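Local coordinates for 3-oxoacyl-(Acyl-carrier protein) synthase (Burkholderia xenovorans, PDB 4EFI) that probably acts as a 3-oxoacyl-[acyl-carrier-protein] synthase, a thiolase-superfamily acyltransferase that joins acyl units in fatty acid synthesis, at residues Arg203-Pro208 with Glu229-Asp234; Gly236-Phe241 with Val332-Ala337. All coordinates share one frame; numbering follows the deposited sequence.

Overall arrangement
Neither contact lies in the deep core: contact 1 is at the surface and pairs two very short antiparallel strands through their backbones; contact 2 is partly buried and joins a helix to the entry of a long sheet strand almost entirely through side chains. Hydrogen bonds between main-chain groups carry the first, whereas aromatic stacking and a bridging water carry the second. The two are neighbours, with centres about 12 Å apart. Strand 232-233 leads directly into helix 235-257, which supplies Gly-236-Phe-241, and the side chains of Asn-204 and Leu-205 reach Tyr-334 and Val-332. Loop 332-334 and the start of the helix therefore border the small sheet of contact 1.

Contact 1 (Arg203-Pro208 with Glu229-Asp234); sequences RNLIVP and ECLFMD
Ile-206 and Phe-232 face each other as the antiparallel hydrogen-bonded pair of a two-stranded sheet. Phe-232 N donates to Ile-206 O at 2.8 Å, and Ile-206 N returns a bond to Phe-232 O at 3.1 Å. A third backbone bond, nearly straight at 174°, runs from Asp-234 N to Asn-204 O over 2.9 Å, the donor tilted out of the carbonyl plane. Between these rungs Leu-205 and Met-233 form the non-hydrogen-bonded pair, where Leu-205 CA approaches Phe-232 O at 3.4 Å in a CA-H...O contact. The tight apolar packing is on their face: Leu-205 puts CD2 against Leu-231 CD1 at 3.6 Å, the two side chains crossing, and the same CD2 also touches Met-233 CG, the leucine and methionine side chains lying side by side. Packing stays close farther along, where Val-207 CG1 rests on Glu-229 O at 3.6 Å and Pro-208 CD on Cys-230 O at 3.4 Å. On the other face Ile-206 CG2 meets the Phe-232 ring at CD2, 4.0 Å away, while the rest of the isoleucine leads off. With CG anti to the backbone N (chi1 172°), Phe-232 lays its ring obliquely beside the carbonyl of Arg-203. The loose side belongs to Arg-203 and Glu-229, both exposed, whose side chains make no close contact across the pair; the Arg-203 guanidinium stays near the Asp-234 carboxylate without touching it. Asp-234 instead pairs with Arg-222, which also binds Asn-204 OD1 and Arg-203 O and so fastens both segments; Asn-204 ND2 turns to Tyr-334. At its far end the pair opens into a long connection without helix or strand. At the near end Asp-234 is the N-cap of helix 235-257, its OD1 bound to Glu-237 N; Leu-205 and Met-233 pack on Ile-238 of that helix, and Leu-231 on Phe-173.

Contact 2 (Gly236-Phe241 with Val332-Ala337); sequences GEIFNF and VGYSWA
Tyr-334 OH takes a probable hydrogen bond from Asn-204 ND2 and shares a water with Glu-237 of helix 235-257. The water sits 2.8 Å from Tyr-334 OH, near the plane of the ring, and donates to Glu-237 OE1 at 2.7 Å and, weakly, to Glu-237 O. The glutamate chain, bent at chi2 (-71°), brings its carboxylate back to this water. Next to the polar end, the Phe-241 and Tyr-334 rings stack face to face, slightly offset, centroids 3.9 Å apart and planes only 12° from parallel. The two side chains run antiparallel across the stack: Phe-241 CB lies 3.6 Å from Tyr-334 CE2, while Tyr-334 CB lies over the phenyl face in a CH-pi contact. Trp-336 completes the aromatic cluster, its CE3 reaching the edge of the Phe-241 ring 3.6 Å from CE1; its NE1 donates to Ala-8 O. Gly-333, with a positive phi (149°) before the cis peptide, has a backbone conformation that leaves no room for a CB beside the preceding carbonyl O. The aromatic cluster packs helix 235-257 against this loop; glycine-containing loops of this kind lie beside the active site in KAS III-type synthases of the thiolase fold, and probably do here.

Contact 1 (Arg203-Pro208 with Glu229-Asp234)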
ATOM      1  N   ARG A 203      17.359   4.188  -9.052  1.00 15.58           N
ATOM      2  CA  ARG A 203      17.331   4.159 -10.516  1.00 16.16           C
ATOM      3  C   ARG A 203      16.599   2.944 -11.098  1.00 16.91           C
ATOM      4  O   ARG A 203      16.417   2.868 -12.308  1.00 17.79           O
ATOM      5  CB  ARG A 203      18.758   4.220 -11.080  1.00 18.84           C
ATOM      6  CG  ARG A 203      19.532   2.935 -10.901  1.00 20.67           C
ATOM      7  CD  ARG A 203      21.020   3.097 -11.242  1.00 23.78           C
ATOM      8  NE  ARG A 203      21.268   3.550 -12.612  1.00 24.57           N
ATOM      9  CZ  ARG A 203      21.477   2.749 -13.652  1.00 25.85           C
ATOM     10  NH1 ARG A 203      21.457   1.433 -13.511  1.00 24.63           N
ATOM     11  NH2 ARG A 203      21.711   3.268 -14.850  1.00 26.99           N
ATOM     12  N   ASN A 204      16.169   2.008 -10.252  1.00 15.96           N
ATOM     13  CA  ASN A 204      15.482   0.808 -10.735  1.00 15.72           C
ATOM     14  C   ASN A 204      13.954   0.901 -10.676  1.00 15.93           C
ATOM     15  O   ASN A 204      13.257   0.048 -11.220  1.00 16.27           O
ATOM     16  CB  ASN A 204      15.980  -0.424  -9.977  1.00 16.59           C
ATOM     17  CG  ASN A 204      17.429  -0.682 -10.235  1.00 19.39           C
ATOM     18  OD1 ASN A 204      17.928  -0.395 -11.322  1.00 19.69           O
ATOM     19  ND2 ASN A 204      18.134  -1.207  -9.238  1.00 20.81           N
ATOM     20  N   LEU A 205      13.444   1.942 -10.039  1.00 15.51           N
ATOM     21  CA  LEU A 205      12.002   2.159  -9.938  1.00 14.65           C
ATOM     22  C   LEU A 205      11.835   3.649  -9.705  1.00 13.78           C
ATOM     23  O   LEU A 205      12.041   4.168  -8.593  1.00 13.82           O
ATOM     24  CB  LEU A 205      11.404   1.335  -8.790  1.00 19.87           C
ATOM     25  CG  LEU A 205      10.070   0.649  -9.085  1.00 22.89           C
ATOM     26  CD1 LEU A 205       9.642  -0.275  -7.927  1.00 18.94           C
ATOM     27  CD2 LEU A 205       9.011   1.696  -9.394  1.00 27.96           C
ATOM     28  N   ILE A 206      11.500   4.358 -10.787  1.00 13.82           N
ATOM     29  CA  ILE A 206      11.668   5.796 -10.821  1.00 12.77           C
ATOM     30  C   ILE A 206      10.784   6.417 -11.907  1.00 13.43           C
ATOM     31  O   ILE A 206      10.545   5.804 -12.933  1.00 14.10           O
ATOM     32  CB  ILE A 206      13.180   6.164 -11.042  1.00 13.54           C
ATOM     33  CG1 ILE A 206      13.399   7.680 -10.999  1.00 13.77           C
ATOM     34  CG2 ILE A 206      13.703   5.591 -12.337  1.00 14.44           C
ATOM     35  CD1 ILE A 206      14.848   8.053 -10.722  1.00 15.28           C
ATOM     36  N   VAL A 207      10.311   7.635 -11.634  1.00 13.87           N
ATOM     37  CA  VAL A 207       9.753   8.494 -12.689  1.00 13.61           C
ATOM     38  C   VAL A 207      10.850   9.536 -13.020  1.00 14.17           C
ATOM     39  O   VAL A 207      11.138  10.417 -12.210  1.00 14.60           O
ATOM     40  CB  VAL A 207       8.453   9.181 -12.227  1.00 13.96           C
ATOM     41  CG1 VAL A 207       7.954  10.146 -13.277  1.00 15.56           C
ATOM     42  CG2 VAL A 207       7.391   8.135 -11.933  1.00 13.91           C
ATOM     43  N   PRO A 208      11.515   9.413 -14.162  1.00 14.19           N
ATOM     44  CA  PRO A 208      12.691  10.259 -14.403  1.00 14.95           C
ATOM     45  C   PRO A 208      12.420  11.763 -14.372  1.00 15.38           C
ATOM     46  O   PRO A 208      13.233  12.512 -13.799  1.00 16.37           O
ATOM     47  CB  PRO A 208      13.157   9.804 -15.786  1.00 16.47           C
ATOM     48  CG  PRO A 208      12.802   8.344 -15.796  1.00 16.50           C
ATOM     49  CD  PRO A 208      11.428   8.332 -15.165  1.00 14.70           C
ATOM     50  N   GLU A 229       8.516  11.051 -18.507  1.00 17.93           N
ATOM     51  CA  GLU A 229       7.504  11.491 -17.558  1.00 16.61           C
ATOM     52  C   GLU A 229       6.704  10.334 -16.985  1.00 17.10           C
ATOM     53  O   GLU A 229       5.834  10.539 -16.163  1.00 18.82           O
ATOM     54  CB  GLU A 229       6.559  12.508 -18.194  1.00 20.11           C
ATOM     55  CG  GLU A 229       7.185  13.883 -18.436  1.00 26.49           C
ATOM     56  CD  GLU A 229       8.175  13.901 -19.594  1.00 33.21           C
ATOM     57  OE1 GLU A 229       7.964  13.174 -20.588  1.00 33.70           O
ATOM     58  OE2 GLU A 229       9.169  14.657 -19.507  1.00 37.75           O
ATOM     59  N   CYS A 230       7.017   9.116 -17.400  1.00 16.01           N
ATOM     60  CA  CYS A 230       6.287   7.941 -16.928  1.00 16.52           C
ATOM     61  C   CYS A 230       7.137   7.024 -16.057  1.00 16.75           C
ATOM     62  O   CYS A 230       8.370   7.120 -16.009  1.00 17.41           O
ATOM     63  CB  CYS A 230       5.753   7.158 -18.124  1.00 17.16           C
ATOM     64  SG  CYS A 230       4.633   8.120 -19.203  1.00 22.28           S
ATOM     65  N   LEU A 231       6.470   6.123 -15.370  1.00 15.67           N
ATOM     66  CA  LEU A 231       7.118   5.184 -14.490  1.00 14.79           C
ATOM     67  C   LEU A 231       8.012   4.231 -15.256  1.00 15.61           C
ATOM     68  O   LEU A 231       7.594   3.618 -16.234  1.00 17.61           O
ATOM     69  CB  LEU A 231       6.046   4.390 -13.738  1.00 14.50           C
ATOM     70  CG  LEU A 231       6.539   3.343 -12.751  1.00 16.40           C
ATOM     71  CD1 LEU A 231       7.256   3.993 -11.601  1.00 17.50           C
ATOM     72  CD2 LEU A 231       5.354   2.497 -12.241  1.00 19.73           C
ATOM     73  N   PHE A 232       9.245   4.119 -14.764  1.00 15.10           N
ATOM     74  CA  PHE A 232      10.221   3.140 -15.228  1.00 14.92           C
ATOM     75  C   PHE A 232      10.463   2.093 -14.150  1.00 14.58           C
ATOM     76  O   PHE A 232      10.648   2.417 -12.993  1.00 15.46           O
ATOM     77  CB  PHE A 232      11.551   3.832 -15.567  1.00 16.04           C
ATOM     78  CG  PHE A 232      12.663   2.868 -15.869  1.00 16.81           C
ATOM     79  CD1 PHE A 232      12.815   2.352 -17.150  1.00 17.43           C
ATOM     80  CD2 PHE A 232      13.534   2.446 -14.870  1.00 16.33           C
ATOM     81  CE1 PHE A 232      13.800   1.462 -17.434  1.00 17.93           C
ATOM     82  CE2 PHE A 232      14.532   1.545 -15.155  1.00 20.30           C
ATOM     83  CZ  PHE A 232      14.669   1.052 -16.439  1.00 20.90           C
ATOM     84  N   MET A 233      10.456   0.834 -14.556  1.00 15.65           N
ATOM     85  CA  MET A 233      10.791  -0.266 -13.665  1.00 18.34           C
ATOM     86  C   MET A 233      11.771  -1.206 -14.323  1.00 18.65           C
ATOM     87  O   MET A 233      11.533  -1.683 -15.439  1.00 20.46           O
ATOM     88  CB  MET A 233       9.544  -1.078 -13.315  1.00 21.81           C
ATOM     89  CG  MET A 233       8.417  -0.265 -12.800  1.00 22.46           C
ATOM     90  SD  MET A 233       6.976  -1.298 -12.398  1.00 27.55           S
ATOM     91  CE  MET A 233       7.613  -2.276 -11.035  1.00 33.55           C
ATOM     92  N   ASP A 234      12.871  -1.495 -13.638  1.00 17.62           N
ATOM     93  CA  ASP A 234      13.799  -2.534 -14.074  1.00 18.89           C
ATOM     94  C   ASP A 234      13.367  -3.830 -13.400  1.00 20.86           C
ATOM     95  O   ASP A 234      13.722  -4.095 -12.252  1.00 18.92           O
ATOM     96  CB  ASP A 234      15.250  -2.179 -13.686  1.00 19.03           C
ATOM     97  CG  ASP A 234      16.272  -3.136 -14.272  1.00 20.89           C
ATOM     98  OD1 ASP A 234      15.970  -4.336 -14.352  1.00 22.72           O
ATOM     99  OD2 ASP A 234      17.374  -2.677 -14.651  1.00 23.70           O
TER

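Contact 2 (Gly236-Phe241 with Val332-Ala337)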
ATOM      1  N   GLY A 236      14.043  -7.062 -13.645  1.00 22.04           N
ATOM      2  CA  GLY A 236      15.044  -8.016 -13.201  1.00 25.74           C
ATOM      3  C   GLY A 236      15.711  -7.580 -11.913  1.00 24.37           C
ATOM      4  O   GLY A 236      15.910  -8.385 -10.993  1.00 24.96           O
ATOM      5  N   GLU A 237      16.041  -6.292 -11.824  1.00 21.67           N
ATOM      6  CA  GLU A 237      16.660  -5.765 -10.612  1.00 21.53           C
ATOM      7  C   GLU A 237      15.667  -5.807  -9.455  1.00 19.75           C
ATOM      8  O   GLU A 237      16.031  -6.214  -8.361  1.00 20.53           O
ATOM      9  CB  GLU A 237      17.160  -4.334 -10.831  1.00 22.90           C
ATOM     10  CG  GLU A 237      18.349  -4.207 -11.768  1.00 25.29           C
ATOM     11  CD  GLU A 237      19.648  -4.728 -11.179  1.00 34.78           C
ATOM     12  OE1 GLU A 237      19.800  -4.720  -9.943  1.00 34.37           O
ATOM     13  OE2 GLU A 237      20.529  -5.141 -11.966  1.00 42.67           O
ATOM     14  N   ILE A 238      14.418  -5.419  -9.694  1.00 18.48           N
ATOM     15  CA  ILE A 238      13.428  -5.438  -8.623  1.00 17.45           C
ATOM     16  C   ILE A 238      13.184  -6.873  -8.136  1.00 19.36           C
ATOM     17  O   ILE A 238      13.082  -7.106  -6.927  1.00 20.59           O
ATOM     18  CB  ILE A 238      12.124  -4.784  -9.082  1.00 17.87           C
ATOM     19  CG1 ILE A 238      12.353  -3.297  -9.351  1.00 18.88           C
ATOM     20  CG2 ILE A 238      11.037  -4.962  -8.030  1.00 19.69           C
ATOM     21  CD1 ILE A 238      11.326  -2.677 -10.251  1.00 20.40           C
ATOM     22  N   PHE A 239      13.084  -7.828  -9.059  1.00 19.69           N
ATOM     23  CA  PHE A 239      12.864  -9.220  -8.670  1.00 21.54           C
ATOM     24  C   PHE A 239      13.991  -9.727  -7.773  1.00 21.47           C
ATOM     25  O   PHE A 239      13.746 -10.340  -6.740  1.00 22.49           O
ATOM     26  CB  PHE A 239      12.713 -10.115  -9.905  1.00 24.87           C
ATOM     27  CG  PHE A 239      12.459 -11.571  -9.572  1.00 26.81           C
ATOM     28  CD1 PHE A 239      11.166 -12.040  -9.369  1.00 28.96           C
ATOM     29  CD2 PHE A 239      13.512 -12.456  -9.454  1.00 28.87           C
ATOM     30  CE1 PHE A 239      10.933 -13.374  -9.057  1.00 31.64           C
ATOM     31  CE2 PHE A 239      13.287 -13.784  -9.141  1.00 33.35           C
ATOM     32  CZ  PHE A 239      12.000 -14.242  -8.941  1.00 33.64           C
ATOM     33  N   ASN A 240      15.231  -9.478  -8.174  1.00 21.83           N
ATOM     34  CA  ASN A 240      16.368  -9.907  -7.368  1.00 23.91           C
ATOM     35  C   ASN A 240      16.447  -9.207  -6.011  1.00 23.38           C
ATOM     36  O   ASN A 240      16.725  -9.865  -5.011  1.00 29.15           O
ATOM     37  CB  ASN A 240      17.659  -9.726  -8.164  1.00 30.21           C
ATOM     38  CG  ASN A 240      17.739 -10.673  -9.351  1.00 37.66           C
ATOM     39  OD1 ASN A 240      17.237 -11.796  -9.295  1.00 42.42           O
ATOM     40  ND2 ASN A 240      18.350 -10.219 -10.436  1.00 44.45           N
ATOM     41  N   PHE A 241      16.218  -7.896  -5.980  1.00 23.37           N
ATOM     42  CA  PHE A 241      16.121  -7.140  -4.718  1.00 27.07           C
ATOM     43  C   PHE A 241      15.096  -7.785  -3.797  1.00 23.75           C
ATOM     44  O   PHE A 241      15.375  -8.062  -2.621  1.00 26.07           O
ATOM     45  CB  PHE A 241      15.731  -5.664  -4.986  1.00 24.28           C
ATOM     46  CG  PHE A 241      14.932  -5.000  -3.858  1.00 23.17           C
ATOM     47  CD1 PHE A 241      15.523  -4.728  -2.628  1.00 24.46           C
ATOM     48  CD2 PHE A 241      13.589  -4.634  -4.044  1.00 22.13           C
ATOM     49  CE1 PHE A 241      14.781  -4.116  -1.603  1.00 24.43           C
ATOM     50  CE2 PHE A 241      12.849  -4.021  -3.018  1.00 22.15           C
ATOM     51  CZ  PHE A 241      13.450  -3.766  -1.808  1.00 23.82           C
ATOM     52  N   VAL A 332       9.593   0.690  -4.177  0.60 14.80           N
ATOM     53  CA  VAL A 332      10.213   1.974  -4.495  0.60 11.93           C
ATOM     54  C   VAL A 332      11.125   2.466  -3.371  0.60 12.04           C
ATOM     55  O   VAL A 332      10.717   2.505  -2.220  0.60 12.66           O
ATOM     56  CB  VAL A 332       9.135   3.061  -4.767  0.60 14.15           C
ATOM     57  CG1 VAL A 332       9.777   4.397  -5.045  0.60 15.82           C
ATOM     58  CG2 VAL A 332       8.278   2.709  -5.941  0.60 15.21           C
ATOM     59  N   GLY A 333      12.343   2.868  -3.715  1.00 12.51           N
ATOM     60  CA  GLY A 333      13.234   3.499  -2.758  1.00 13.21           C
ATOM     61  C   GLY A 333      14.700   3.209  -3.030  1.00 13.30           C
ATOM     62  O   GLY A 333      15.459   4.117  -3.337  1.00 13.80           O
ATOM     63  N   TYR A 334      15.125   1.947  -2.929  1.00 13.62           N
ATOM     64  CA  TYR A 334      14.337   0.834  -2.400  1.00 13.22           C
ATOM     65  C   TYR A 334      13.940   1.021  -0.949  1.00 13.48           C
ATOM     66  O   TYR A 334      14.678   1.605  -0.150  1.00 12.99           O
ATOM     67  CB  TYR A 334      15.155  -0.452  -2.451  1.00 13.90           C
ATOM     68  CG  TYR A 334      15.479  -1.019  -3.804  1.00 14.74           C
ATOM     69  CD1 TYR A 334      14.607  -0.889  -4.884  1.00 14.02           C
ATOM     70  CD2 TYR A 334      16.635  -1.751  -3.977  1.00 17.48           C
ATOM     71  CE1 TYR A 334      14.914  -1.462  -6.117  1.00 16.15           C
ATOM     72  CE2 TYR A 334      16.938  -2.332  -5.208  1.00 16.62           C
ATOM     73  CZ  TYR A 334      16.072  -2.185  -6.253  1.00 17.00           C
ATOM     74  OH  TYR A 334      16.371  -2.758  -7.479  1.00 21.51           O
ATOM     75  N   SER A 335      12.809   0.435  -0.589  1.00 12.49           N
ATOM     76  CA  SER A 335      12.299   0.489   0.757  1.00 13.25           C
ATOM     77  C   SER A 335      11.570  -0.824   1.036  1.00 12.78           C
ATOM     78  O   SER A 335      10.951  -1.401   0.135  1.00 14.47           O
ATOM     79  CB  SER A 335      11.377   1.708   0.878  1.00 13.90           C
ATOM     80  OG  SER A 335      10.852   1.822   2.185  1.00 17.16           O
ATOM     81  N   TRP A 336      11.622  -1.286   2.272  1.00 13.18           N
ATOM     82  CA  TRP A 336      10.851  -2.458   2.681  1.00 13.29           C
ATOM     83  C   TRP A 336      10.431  -2.294   4.131  1.00 13.94           C
ATOM     84  O   TRP A 336      11.107  -1.622   4.914  1.00 14.20           O
ATOM     85  CB  TRP A 336      11.651  -3.750   2.483  1.00 13.84           C
ATOM     86  CG  TRP A 336      12.941  -3.815   3.213  1.00 14.54           C
ATOM     87  CD1 TRP A 336      13.162  -4.427   4.403  1.00 15.75           C
ATOM     88  CD2 TRP A 336      14.210  -3.286   2.798  1.00 15.35           C
ATOM     89  NE1 TRP A 336      14.475  -4.293   4.779  1.00 16.66           N
ATOM     90  CE2 TRP A 336      15.150  -3.626   3.790  1.00 15.68           C
ATOM     91  CE3 TRP A 336      14.642  -2.570   1.671  1.00 15.52           C
ATOM     92  CZ2 TRP A 336      16.491  -3.227   3.725  1.00 16.65           C
ATOM     93  CZ3 TRP A 336      15.973  -2.202   1.590  1.00 16.34           C
ATOM     94  CH2 TRP A 336      16.885  -2.530   2.610  1.00 18.11           C
ATOM     95  N   ALA A 337       9.305  -2.891   4.507  1.00 12.82           N
ATOM     96  CA  ALA A 337       8.786  -2.682   5.850  1.00 13.90           C
ATOM     97  C   ALA A 337       7.798  -3.769   6.212  1.00 12.76           C
ATOM     98  O   ALA A 337       7.061  -4.270   5.346  1.00 13.50           O
ATOM     99  CB  ALA A 337       8.148  -1.310   5.985  1.00 13.56           C
TER
HETATM  100  O   HOH W   1      18.683  -4.251  -7.482  1.00 24.24           O